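Local coordinates for DUF1955 domain-containing protein (Sulfolobus tokodaii, PDB 1WY6) that is of unknown function but folds as an all-helical repeat protein, an architecture that in other proteins often serves to bind partner molecules, at residues Phe59-Leu62 and Asp63-Ser67; Glu92-Asn95 and Lys96-Ile100; Ala125-Leu128 and Val129-Asn133. All blocks are in the same frame, centred on the assembly; numbering follows the deposited sequence.

Interaction 1. Residues Phe59-Leu62 and Asp63-Ser67; sequences FQVL and DKIGS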
loop_
_atom_site.group_PDB
_atom_site.type_symbol
_atom_site.label_atom_id
_atom_site.label_comp_id
_atom_site.label_asym_id
_atom_site.label_seq_id
_atom_site.Cartn_x
_atom_site.Cartn_y
_atom_site.Cartn_z
ATOM N N PHE A 59 5.566 -5.517 4.208
ATOM C CA PHE A 59 4.576 -6.576 4.093
ATOM C C PHE A 59 4.671 -7.669 5.155
ATOM O O PHE A 59 3.653 -8.224 5.553
ATOM C CB PHE A 59 4.624 -7.148 2.675
ATOM C CG PHE A 59 4.355 -6.109 1.613
ATOM C CD1 PHE A 59 5.223 -5.945 0.538
ATOM C CD2 PHE A 59 3.258 -5.257 1.723
ATOM C CE1 PHE A 59 5.003 -4.938 -0.411
ATOM C CE2 PHE A 59 3.030 -4.253 0.786
ATOM C CZ PHE A 59 3.904 -4.089 -0.285
ATOM N N GLN A 60 5.880 -7.975 5.620
ATOM C CA GLN A 60 6.056 -8.981 6.675
ATOM C C GLN A 60 5.374 -8.461 7.940
ATOM O O GLN A 60 4.741 -9.209 8.688
ATOM C CB GLN A 60 7.540 -9.192 6.984
ATOM C CG GLN A 60 8.369 -9.781 5.852
ATOM C CD GLN A 60 9.863 -9.725 6.155
ATOM O OE1 GLN A 60 10.303 -10.064 7.259
ATOM N NE2 GLN A 60 10.648 -9.301 5.170
ATOM N N VAL A 61 5.531 -7.162 8.181
ATOM C CA VAL A 61 4.924 -6.528 9.342
ATOM C C VAL A 61 3.409 -6.560 9.219
ATOM O O VAL A 61 2.722 -6.982 10.147
ATOM C CB VAL A 61 5.362 -5.063 9.483
ATOM C CG1 VAL A 61 4.585 -4.408 10.616
ATOM C CG2 VAL A 61 6.865 -4.990 9.750
ATOM N N LEU A 62 2.892 -6.120 8.073
ATOM C CA LEU A 62 1.451 -6.095 7.839
ATOM C C LEU A 62 0.804 -7.475 7.959
ATOM O O LEU A 62 -0.305 -7.598 8.479
ATOM C CB LEU A 62 1.139 -5.496 6.464
ATOM C CG LEU A 62 1.335 -3.987 6.334
ATOM C CD1 LEU A 62 1.033 -3.552 4.909
ATOM C CD2 LEU A 62 0.415 -3.271 7.320
ATOM N N ASP A 63 1.493 -8.503 7.469
ATOM C CA ASP A 63 0.993 -9.877 7.542
ATOM C C ASP A 63 0.804 -10.303 9.002
ATOM O O ASP A 63 -0.083 -11.080 9.332
ATOM C CB ASP A 63 1.988 -10.838 6.890
ATOM C CG ASP A 63 1.911 -10.836 5.373
ATOM O OD1 ASP A 63 2.859 -11.351 4.752
ATOM O OD2 ASP A 63 0.917 -10.342 4.800
ATOM N N LYS A 64 1.649 -9.789 9.883
ATOM C CA LYS A 64 1.560 -10.177 11.284
ATOM C C LYS A 64 0.642 -9.320 12.132
ATOM O O LYS A 64 -0.130 -9.843 12.933
ATOM C CB LYS A 64 2.952 -10.190 11.908
ATOM C CG LYS A 64 3.782 -11.414 11.555
ATOM C CD LYS A 64 5.201 -11.270 12.069
ATOM C CE LYS A 64 5.911 -12.612 12.127
ATOM N NZ LYS A 64 5.711 -13.399 10.885
ATOM N N ILE A 65 0.696 -8.008 11.938
ATOM C CA ILE A 65 -0.108 -7.122 12.768
ATOM C C ILE A 65 -1.090 -6.186 12.068
ATOM O O ILE A 65 -1.777 -5.410 12.722
ATOM C CB ILE A 65 0.822 -6.285 13.663
ATOM C CG1 ILE A 65 1.702 -5.372 12.801
ATOM C CG2 ILE A 65 1.716 -7.216 14.481
ATOM C CD1 ILE A 65 2.655 -4.502 13.603
ATOM N N GLY A 66 -1.166 -6.260 10.747
ATOM C CA GLY A 66 -2.077 -5.388 10.030
ATOM C C GLY A 66 -3.503 -5.438 10.554
ATOM O O GLY A 66 -4.153 -4.407 10.709
ATOM N N SER A 67 -3.977 -6.648 10.837
ATOM C CA SER A 67 -5.336 -6.872 11.313
ATOM C C SER A 67 -5.715 -6.170 12.614
ATOM O O SER A 67 -6.899 -6.020 12.901
ATOM C CB SER A 67 -5.594 -8.380 11.453
ATOM O OG SER A 67 -4.752 -8.963 12.435
HETATM O O HOH W 1 -2.832 -9.035 9.881
#
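D63 N donates to F59 O and I65 N to V61 O along helix 55-65. The second of these bonds is the straighter, with 2.9 Å between I65 N and V61 O and the donor nearly in line with the carbonyl. Between them K64 N is held less well: it makes weak bonds to both Q60 O and V61 O, so its hydrogen is shared between two acceptors. I65 itself departs from helical angles (phi -123°, psi close to zero). G66 N still reaches L62 O at 2.8 Å, yet it comes in bent, at 125° to the C=O. L62 O also takes a hydrogen bond from a water 3.2 Å away, which in turn accepts from S67 N.

The apolar contact across this turn belongs to V61 and I65. V61 CG1 meets I65 CD1 at 3.6 Å and I65 CG1 at 3.7 Å, the two side chains passing at a slant. I65 carries CG1 between its backbone N and carbonyl carbon (chi1 64°), which swings that branch back over V61 O, 3.3 Å from I65 CG1. Both residues face helix 23-36, where V61 packs on I23 and I65 on V27.

Another face of the helix looks toward helix 92-103. D63 folds its carboxylate back beside its own helix, D63 CG 3.1 Å from F59 O, and its OD2 accepts a hydrogen bond from H93. L62 packs on H93, while the F59 ring reaches V94 and helix 78-86. A helix packed in this way, with V61 and I65 on helix 23-36 before it and L62 and F59 on helix 92-103 after it, is what the stacked helices of an alpha-helical repeat look like.

Interaction 2. Residues Glu92-Asn95 and Lys96-Ile100; sequences EHVN and KALDI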
loop_
_atom_site.group_PDB
_atom_site.type_symbol
_atom_site.label_atom_id
_atom_site.label_comp_id
_atom_site.label_asym_id
_atom_site.label_seq_id
_atom_site.Cartn_x
_atom_site.Cartn_y
_atom_site.Cartn_z
ATOM N N GLU A 92 -2.462 -8.454 -1.315
ATOM C CA GLU A 92 -3.677 -7.972 -0.670
ATOM C C GLU A 92 -3.515 -6.625 0.033
ATOM O O GLU A 92 -4.464 -5.842 0.081
ATOM C CB GLU A 92 -4.198 -9.008 0.332
ATOM C CG GLU A 92 -3.288 -9.213 1.525
ATOM C CD GLU A 92 -3.857 -10.189 2.538
ATOM O OE1 GLU A 92 -3.162 -10.465 3.543
ATOM O OE2 GLU A 92 -4.993 -10.677 2.331
ATOM N N HIS A 93 -2.330 -6.368 0.588
ATOM C CA HIS A 93 -2.068 -5.109 1.273
ATOM C C HIS A 93 -2.111 -3.981 0.254
ATOM O O HIS A 93 -2.771 -2.967 0.471
ATOM C CB HIS A 93 -0.699 -5.134 1.973
ATOM C CG HIS A 93 -0.554 -6.244 2.968
ATOM N ND1 HIS A 93 -1.505 -6.509 3.928
ATOM C CD2 HIS A 93 0.413 -7.178 3.131
ATOM C CE1 HIS A 93 -1.134 -7.560 4.638
ATOM N NE2 HIS A 93 0.027 -7.984 4.175
ATOM N N VAL A 94 -1.413 -4.167 -0.861
ATOM C CA VAL A 94 -1.396 -3.158 -1.911
ATOM C C VAL A 94 -2.797 -2.876 -2.438
ATOM O O VAL A 94 -3.183 -1.723 -2.579
ATOM C CB VAL A 94 -0.518 -3.577 -3.111
ATOM C CG1 VAL A 94 -0.616 -2.518 -4.215
ATOM C CG2 VAL A 94 0.930 -3.747 -2.665
ATOM N N ASN A 95 -3.558 -3.929 -2.727
ATOM C CA ASN A 95 -4.909 -3.751 -3.251
ATOM C C ASN A 95 -5.811 -3.021 -2.265
ATOM O O ASN A 95 -6.497 -2.072 -2.643
ATOM C CB ASN A 95 -5.530 -5.099 -3.635
ATOM C CG ASN A 95 -4.843 -5.742 -4.827
ATOM O OD1 ASN A 95 -4.355 -5.048 -5.722
ATOM N ND2 ASN A 95 -4.818 -7.072 -4.858
ATOM N N LYS A 96 -5.812 -3.451 -1.005
ATOM C CA LYS A 96 -6.638 -2.791 0.002
ATOM C C LYS A 96 -6.266 -1.309 0.111
ATOM O O LYS A 96 -7.142 -0.466 0.249
ATOM C CB LYS A 96 -6.481 -3.459 1.370
ATOM C CG LYS A 96 -7.078 -4.852 1.452
ATOM C CD LYS A 96 -6.785 -5.498 2.799
ATOM C CE LYS A 96 -7.281 -6.940 2.844
ATOM N NZ LYS A 96 -6.990 -7.575 4.164
ATOM N N ALA A 97 -4.969 -1.005 0.042
ATOM C CA ALA A 97 -4.477 0.377 0.116
ATOM C C ALA A 97 -5.024 1.174 -1.069
ATOM O O ALA A 97 -5.399 2.337 -0.933
ATOM C CB ALA A 97 -2.961 0.398 0.094
ATOM N N LEU A 98 -5.048 0.537 -2.236
ATOM C CA LEU A 98 -5.575 1.169 -3.438
ATOM C C LEU A 98 -7.063 1.472 -3.252
ATOM O O LEU A 98 -7.505 2.589 -3.511
ATOM C CB LEU A 98 -5.392 0.252 -4.653
ATOM C CG LEU A 98 -4.012 0.198 -5.320
ATOM C CD1 LEU A 98 -3.969 -0.944 -6.326
ATOM C CD2 LEU A 98 -3.723 1.531 -6.003
ATOM N N ASP A 99 -7.825 0.476 -2.799
ATOM C CA ASP A 99 -9.256 0.647 -2.593
ATOM C C ASP A 99 -9.523 1.765 -1.604
ATOM O O ASP A 99 -10.424 2.577 -1.814
ATOM C CB ASP A 99 -9.909 -0.658 -2.103
ATOM C CG ASP A 99 -9.820 -1.784 -3.133
ATOM O OD1 ASP A 99 -9.644 -1.489 -4.335
ATOM O OD2 ASP A 99 -9.936 -2.968 -2.749
ATOM N N ILE A 100 -8.739 1.815 -0.528
ATOM C CA ILE A 100 -8.906 2.871 0.469
ATOM C C ILE A 100 -8.543 4.236 -0.115
ATOM O O ILE A 100 -9.205 5.233 0.175
ATOM C CB ILE A 100 -8.055 2.588 1.725
ATOM C CG1 ILE A 100 -8.641 1.384 2.474
ATOM C CG2 ILE A 100 -8.032 3.800 2.626
ATOM C CD1 ILE A 100 -7.717 0.800 3.518
HETATM O O HOH W 2 -7.951 -10.240 2.690
#
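K96 runs back along the first turn of helix 92-103 toward E92, and it can be followed atom by atom. Its CB sits 3.4 Å from E92 O, the carbonyl that also takes the hydrogen bond from K96 N at 3.0 Å. CG comes closer still, 3.1 Å from E92 O, because it stands beside the backbone N (chi1 -69°). From there the chain is fully extended: CD and CE draw gradually away from that oxygen, and NZ ends 4.1 Å from E92 OE2, too far for a salt bridge. A water closes the interval, donating to E92 OE2 at 3.0 Å and accepting a weak bond from K96 NZ. The E92 side chain keeps the lysine company, heading out in the same direction, while its CG rests over the rim of one face of the H93 ring.

The other side of the helix is apolar. L98 CD1 lies 4.3 Å from V94 CG1, and the CB of A97 nestles between H93 O and V94 O. A97 packs on V80 and V81, and L98 touches helices 78-86 and 125-137. A glutamate and a lysine at i and i+4, linked through a water on the polar side, with an apolar side set among neighbouring helices, are characteristic of an amphipathic helix in an alpha-helical repeat array.

Interaction 3. Residues Ala125-Leu128 and Val129-Asn133; sequences ASIL and VAIAN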
loop_
_atom_site.group_PDB
_atom_site.type_symbol
_atom_site.label_atom_id
_atom_site.label_comp_id
_atom_site.label_asym_id
_atom_site.label_seq_id
_atom_site.Cartn_x
_atom_site.Cartn_y
_atom_site.Cartn_z
ATOM N N ALA A 125 2.754 -6.174 -15.695
ATOM C CA ALA A 125 1.458 -5.826 -16.261
ATOM C C ALA A 125 0.372 -5.764 -15.183
ATOM O O ALA A 125 -0.500 -4.893 -15.221
ATOM C CB ALA A 125 1.074 -6.844 -17.338
ATOM N N SER A 126 0.428 -6.683 -14.223
ATOM C CA SER A 126 -0.569 -6.724 -13.151
ATOM C C SER A 126 -0.641 -5.401 -12.395
ATOM O O SER A 126 -1.724 -4.863 -12.157
ATOM C CB SER A 126 -0.258 -7.864 -12.179
ATOM O OG SER A 126 1.037 -7.723 -11.628
ATOM N N ILE A 127 0.516 -4.878 -12.024
ATOM C CA ILE A 127 0.577 -3.615 -11.308
ATOM C C ILE A 127 0.015 -2.480 -12.179
ATOM O O ILE A 127 -0.784 -1.668 -11.705
ATOM C CB ILE A 127 2.039 -3.341 -10.852
ATOM C CG1 ILE A 127 2.411 -4.351 -9.754
ATOM C CG2 ILE A 127 2.171 -1.924 -10.316
ATOM C CD1 ILE A 127 3.899 -4.460 -9.434
ATOM N N LEU A 128 0.405 -2.431 -13.452
ATOM C CA LEU A 128 -0.116 -1.402 -14.355
ATOM C C LEU A 128 -1.642 -1.498 -14.392
ATOM O O LEU A 128 -2.344 -0.484 -14.397
ATOM C CB LEU A 128 0.422 -1.599 -15.774
ATOM C CG LEU A 128 1.911 -1.364 -16.029
ATOM C CD1 LEU A 128 2.273 -1.891 -17.408
ATOM C CD2 LEU A 128 2.227 0.118 -15.918
ATOM N N VAL A 129 -2.151 -2.728 -14.416
ATOM C CA VAL A 129 -3.591 -2.943 -14.454
ATOM C C VAL A 129 -4.281 -2.499 -13.162
ATOM O O VAL A 129 -5.345 -1.880 -13.209
ATOM C CB VAL A 129 -3.932 -4.425 -14.717
ATOM C CG1 VAL A 129 -5.398 -4.680 -14.431
ATOM C CG2 VAL A 129 -3.623 -4.775 -16.168
ATOM N N ALA A 130 -3.676 -2.820 -12.021
ATOM C CA ALA A 130 -4.227 -2.452 -10.725
ATOM C C ALA A 130 -4.380 -0.932 -10.623
ATOM O O ALA A 130 -5.467 -0.442 -10.336
ATOM C CB ALA A 130 -3.330 -2.981 -9.595
ATOM N N ILE A 131 -3.303 -0.193 -10.876
ATOM C CA ILE A 131 -3.339 1.272 -10.812
ATOM C C ILE A 131 -4.264 1.896 -11.865
ATOM O O ILE A 131 -4.962 2.877 -11.590
ATOM C CB ILE A 131 -1.915 1.899 -10.964
ATOM C CG1 ILE A 131 -1.065 1.618 -9.721
ATOM C CG2 ILE A 131 -2.017 3.412 -11.134
ATOM C CD1 ILE A 131 -0.576 0.209 -9.593
ATOM N N ALA A 132 -4.264 1.332 -13.069
ATOM C CA ALA A 132 -5.110 1.834 -14.148
ATOM C C ALA A 132 -6.578 1.809 -13.741
ATOM O O ALA A 132 -7.301 2.795 -13.890
ATOM C CB ALA A 132 -4.910 0.988 -15.408
ATOM N N ASN A 133 -7.011 0.662 -13.232
ATOM C CA ASN A 133 -8.385 0.488 -12.810
ATOM C C ASN A 133 -8.737 1.333 -11.579
ATOM O O ASN A 133 -9.876 1.778 -11.436
ATOM C CB ASN A 133 -8.648 -1.005 -12.578
ATOM C CG ASN A 133 -8.712 -1.792 -13.890
ATOM O OD1 ASN A 133 -8.688 -3.021 -13.899
ATOM N ND2 ASN A 133 -8.802 -1.076 -15.001
#
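I127 and I131 sit one turn apart on helix 125-137, an alpha-helix of the helical-repeat fold, and their side chains run abreast.

The backbone bonds come first. V129 N reaches A125 O and A130 N reaches S126 O, each at 2.8 Å. I131 N bonds to I127 O, though the position of that oxygen is less certain, and A132 N follows to L128 O at 3.0 Å. They make an i to i+4 ladder in the opening turns of the helix. S126 OG shares a hydrogen bond with S124 OG, just ahead of the helix.

Apolar contacts come next. Within the isoleucine pair the two partners offer different branches. I127 presents its short CG2 methyl, anti to the backbone N, and I131 its longer arm, turned at chi2 (74°). I131 CD1 is modelled 3.6 Å from I127 CG2, but it also lies too close to I127 O, so its exact position is doubtful. L128 turns away from V129-N133 and is buried between helices, packing on I117 of helix 107-117 and on L147 of helix 141-153. I131 reaches the same two helices, and A132 also touches L147, so this face packs on helices 107-117 and 141-153.

The last group sets side-chain carbons against carbonyl oxygens of the turn before. The CB of A130 lies 3.6 Å from both S126 O and I127 O. V129 places its CG2 branch beside the backbone N and over the preceding turn, V129 CG2 lying 3.3 Å from A125 O.

From the N terminus the chain meets interaction 1 on helix 55-65, interaction 2 at the start of helix 92-103 and interaction 3 at the start of helix 125-137. Each is a local helix turn that closes no long loop, and the three follow in series without nesting or crossing. Interactions 1 and 2 touch directly, through the pair D63 and H93. Interaction 2 meets interaction 3 through L98 and A130. Interactions 1 and 3, with centres about 23 Å apart, do not touch, so helix 92-103 bridges them from the middle of the helical array.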